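PDB 4RUN: odorant-binding protein 2a from Homo sapiens, which binds and carries small hydrophobic volatile molecules, with a preference for aldehydes and large fatty acids. Local coordinates for residues T52-Q61 and L146-E154. The protein carries 2 engineered substitutions. Numbering follows the deposited sequence.
Sequences TFMREDRCIQ and LQTGSCVLE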
# COMPACT_ATOMS: atom_id res chain seq x y z
N THR A 52 -3.87 -9.65 -4.22
CA THR A 52 -4.25 -9.58 -5.62
C THR A 52 -5.01 -8.29 -5.87
O THR A 52 -5.55 -7.70 -4.93
CB THR A 52 -5.13 -10.78 -6.02
OG1 THR A 52 -6.39 -10.72 -5.35
CG2 THR A 52 -4.44 -12.08 -5.68
N PHE A 53 -5.04 -7.86 -7.12
CA PHE A 53 -5.83 -6.70 -7.49
C PHE A 53 -6.17 -6.74 -8.96
O PHE A 53 -5.52 -7.44 -9.72
CB PHE A 53 -5.10 -5.41 -7.16
CG PHE A 53 -3.82 -5.21 -7.92
CD1 PHE A 53 -2.62 -5.66 -7.40
CD2 PHE A 53 -3.82 -4.54 -9.13
CE1 PHE A 53 -1.44 -5.47 -8.08
CE2 PHE A 53 -2.64 -4.36 -9.82
CZ PHE A 53 -1.45 -4.82 -9.29
N MET A 54 -7.20 -6.01 -9.35
CA MET A 54 -7.63 -5.97 -10.74
C MET A 54 -7.15 -4.68 -11.37
O MET A 54 -7.38 -3.61 -10.85
CB MET A 54 -9.15 -6.05 -10.87
CG MET A 54 -9.78 -7.35 -10.38
SD MET A 54 -9.53 -8.70 -11.51
CE MET A 54 -10.27 -8.04 -13.01
N ARG A 55 -6.50 -4.81 -12.50
CA ARG A 55 -6.07 -3.68 -13.27
C ARG A 55 -6.76 -3.85 -14.62
O ARG A 55 -6.35 -4.68 -15.44
CB ARG A 55 -4.54 -3.72 -13.38
CG ARG A 55 -3.89 -2.47 -13.93
CD ARG A 55 -2.38 -2.67 -14.06
NE ARG A 55 -1.64 -2.27 -12.87
CZ ARG A 55 -0.48 -2.79 -12.47
NH1 ARG A 55 0.09 -3.78 -13.13
NH2 ARG A 55 0.11 -2.33 -11.36
N GLU A 56 -7.84 -3.10 -14.81
CA GLU A 56 -8.78 -3.29 -15.93
C GLU A 56 -9.43 -4.66 -15.78
O GLU A 56 -9.92 -4.97 -14.71
CB GLU A 56 -8.08 -3.09 -17.28
CG GLU A 56 -7.49 -1.69 -17.41
CD GLU A 56 -6.38 -1.60 -18.43
OE1 GLU A 56 -5.45 -2.42 -18.31
OE2 GLU A 56 -6.41 -0.72 -19.34
N ASP A 57 -9.43 -5.49 -16.81
CA ASP A 57 -9.99 -6.85 -16.71
C ASP A 57 -8.97 -7.88 -16.22
O ASP A 57 -9.28 -9.07 -16.16
CB ASP A 57 -10.60 -7.29 -18.06
CG ASP A 57 -12.06 -6.88 -18.21
OD1 ASP A 57 -12.60 -6.18 -17.32
OD2 ASP A 57 -12.69 -7.26 -19.22
N ARG A 58 -7.77 -7.44 -15.84
CA ARG A 58 -6.67 -8.36 -15.55
C ARG A 58 -6.51 -8.54 -14.05
O ARG A 58 -6.32 -7.56 -13.33
CB ARG A 58 -5.36 -7.80 -16.13
CG ARG A 58 -5.44 -7.20 -17.54
CD ARG A 58 -5.40 -8.25 -18.63
NE ARG A 58 -4.21 -9.08 -18.56
CZ ARG A 58 -4.01 -10.15 -19.31
NH1 ARG A 58 -4.91 -10.53 -20.21
NH2 ARG A 58 -2.90 -10.86 -19.18
N CYS A 59 -6.57 -9.78 -13.58
CA CYS A 59 -6.26 -10.10 -12.18
C CYS A 59 -4.76 -10.24 -12.00
O CYS A 59 -4.13 -11.07 -12.65
CB CYS A 59 -6.90 -11.41 -11.76
SG CYS A 59 -6.37 -11.94 -10.13
N ILE A 60 -4.18 -9.46 -11.10
CA ILE A 60 -2.74 -9.49 -10.90
C ILE A 60 -2.39 -9.95 -9.48
O ILE A 60 -2.94 -9.47 -8.50
CB ILE A 60 -2.10 -8.14 -11.25
CG1 ILE A 60 -2.20 -7.92 -12.76
CG2 ILE A 60 -0.64 -8.10 -10.84
CD1 ILE A 60 -2.22 -6.48 -13.17
N GLN A 61 -1.47 -10.91 -9.42
CA GLN A 61 -1.05 -11.54 -8.19
C GLN A 61 0.30 -11.01 -7.79
O GLN A 61 1.18 -10.89 -8.63
CB GLN A 61 -0.93 -13.03 -8.48
CG GLN A 61 -0.83 -13.91 -7.26
CD GLN A 61 -1.73 -15.12 -7.38
OE1 GLN A 61 -1.81 -15.75 -8.44
NE2 GLN A 61 -2.41 -15.45 -6.29
N LEU A 146 -12.11 -1.00 -4.95
CA LEU A 146 -13.11 -1.87 -4.36
C LEU A 146 -12.42 -2.98 -3.59
O LEU A 146 -11.48 -3.58 -4.11
CB LEU A 146 -13.96 -2.47 -5.46
CG LEU A 146 -15.05 -1.56 -5.99
CD1 LEU A 146 -15.73 -2.28 -7.16
CD2 LEU A 146 -16.04 -1.15 -4.89
N GLN A 147 -12.84 -3.21 -2.35
CA GLN A 147 -12.25 -4.28 -1.56
C GLN A 147 -12.97 -5.58 -1.87
O GLN A 147 -14.19 -5.62 -1.86
CB GLN A 147 -12.31 -3.98 -0.07
CG GLN A 147 -11.24 -4.75 0.71
CD GLN A 147 -9.98 -3.94 0.91
OE1 GLN A 147 -8.86 -4.41 0.64
NE2 GLN A 147 -10.14 -2.72 1.42
N THR A 148 -12.20 -6.63 -2.16
CA THR A 148 -12.76 -7.88 -2.63
C THR A 148 -11.98 -9.05 -2.06
O THR A 148 -10.99 -8.86 -1.38
CB THR A 148 -12.69 -7.99 -4.16
OG1 THR A 148 -11.32 -7.91 -4.58
CG2 THR A 148 -13.49 -6.87 -4.83
N GLY A 149 -12.46 -10.26 -2.34
CA GLY A 149 -11.66 -11.46 -2.16
C GLY A 149 -10.66 -11.52 -3.30
O GLY A 149 -10.60 -10.61 -4.14
N SER A 150 -9.87 -12.59 -3.33
CA SER A 150 -8.91 -12.80 -4.40
C SER A 150 -9.61 -12.81 -5.75
O SER A 150 -10.74 -13.28 -5.87
CB SER A 150 -8.15 -14.11 -4.19
OG SER A 150 -7.30 -14.40 -5.29
N CYS A 151 -8.93 -12.29 -6.77
CA CYS A 151 -9.45 -12.40 -8.14
C CYS A 151 -8.94 -13.65 -8.84
O CYS A 151 -9.04 -13.75 -10.05
CB CYS A 151 -9.09 -11.17 -8.98
SG CYS A 151 -7.37 -10.65 -8.91
N VAL A 152 -8.43 -14.60 -8.08
CA VAL A 152 -7.93 -15.83 -8.69
C VAL A 152 -9.16 -16.68 -8.95
O VAL A 152 -9.21 -17.40 -9.93
CB VAL A 152 -6.83 -16.52 -7.84
CG1 VAL A 152 -6.65 -17.99 -8.25
CG2 VAL A 152 -5.50 -15.77 -7.98
N LEU A 153 -10.19 -16.53 -8.12
CA LEU A 153 -11.47 -17.18 -8.39
C LEU A 153 -12.05 -16.71 -9.74
O LEU A 153 -12.28 -17.53 -10.64
CB LEU A 153 -12.45 -16.99 -7.22
CG LEU A 153 -12.15 -17.91 -6.02
CD1 LEU A 153 -10.89 -17.48 -5.26
CD2 LEU A 153 -13.35 -17.98 -5.08
N GLU A 154 -12.26 -15.39 -9.89
CA GLU A 154 -12.56 -14.78 -11.21
C GLU A 154 -12.27 -13.28 -11.22
O GLU A 154 -13.07 -12.47 -10.74
CB GLU A 154 -14.01 -15.05 -11.64
CG GLU A 154 -14.16 -16.17 -12.68
CD GLU A 154 -15.61 -16.45 -13.05
OE1 GLU A 154 -16.28 -15.53 -13.55
OE2 GLU A 154 -16.06 -17.60 -12.84
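Cys59 and Cys151 join covalently, SG to SG at 2.0 Å with a disulfide torsion of 72°, tying the strand hairpin 52-61 to the chain's C-terminal tail. Cys59 reaches out with its SG anti to the backbone N (chi1 173°), whereas the SG of Cys151 sits between its own N and carbonyl carbon (chi1 49°), which turns the sulfur of this buried residue against the hairpin. The tight part of the contact surrounds this bridge. From the neighbouring strand, CB of Thr52 lies 3.7 Å from SG of Cys151, and Met54 lays SD 3.6 Å from CB of Cys151; a long, unbranched apolar chain can bend over the cysteine without needing a polar partner. Threonine serves both needs of its place, packing by its carbons while OG1 accepts a weak bond from the N of Cys151 (3.3 Å). Ser150 shapes the tail just before the cysteine: its OG takes the N-H of Val152 at 3.0 Å, an ST turn, and rests near CG2 of Thr52. With an alanine in its place, the N-H of Val152 would probably lose its acceptor and the turn through Cys151 would be less firmly held. The solvent side is looser. There the amide end of Gln61 only grazes CG2 of Val152, NE2 at 3.5 Å; a glutamine suits this exposed place, since its amide can face water while its end touches the valine methyl. Elsewhere, Thr52 and Leu146 both bond to strand 33-41 by their backbones, so the disulfide closes a link already begun by the sheet: a bridge found in many lipocalins, linking the C-terminal segment to the wall of the beta-barrel.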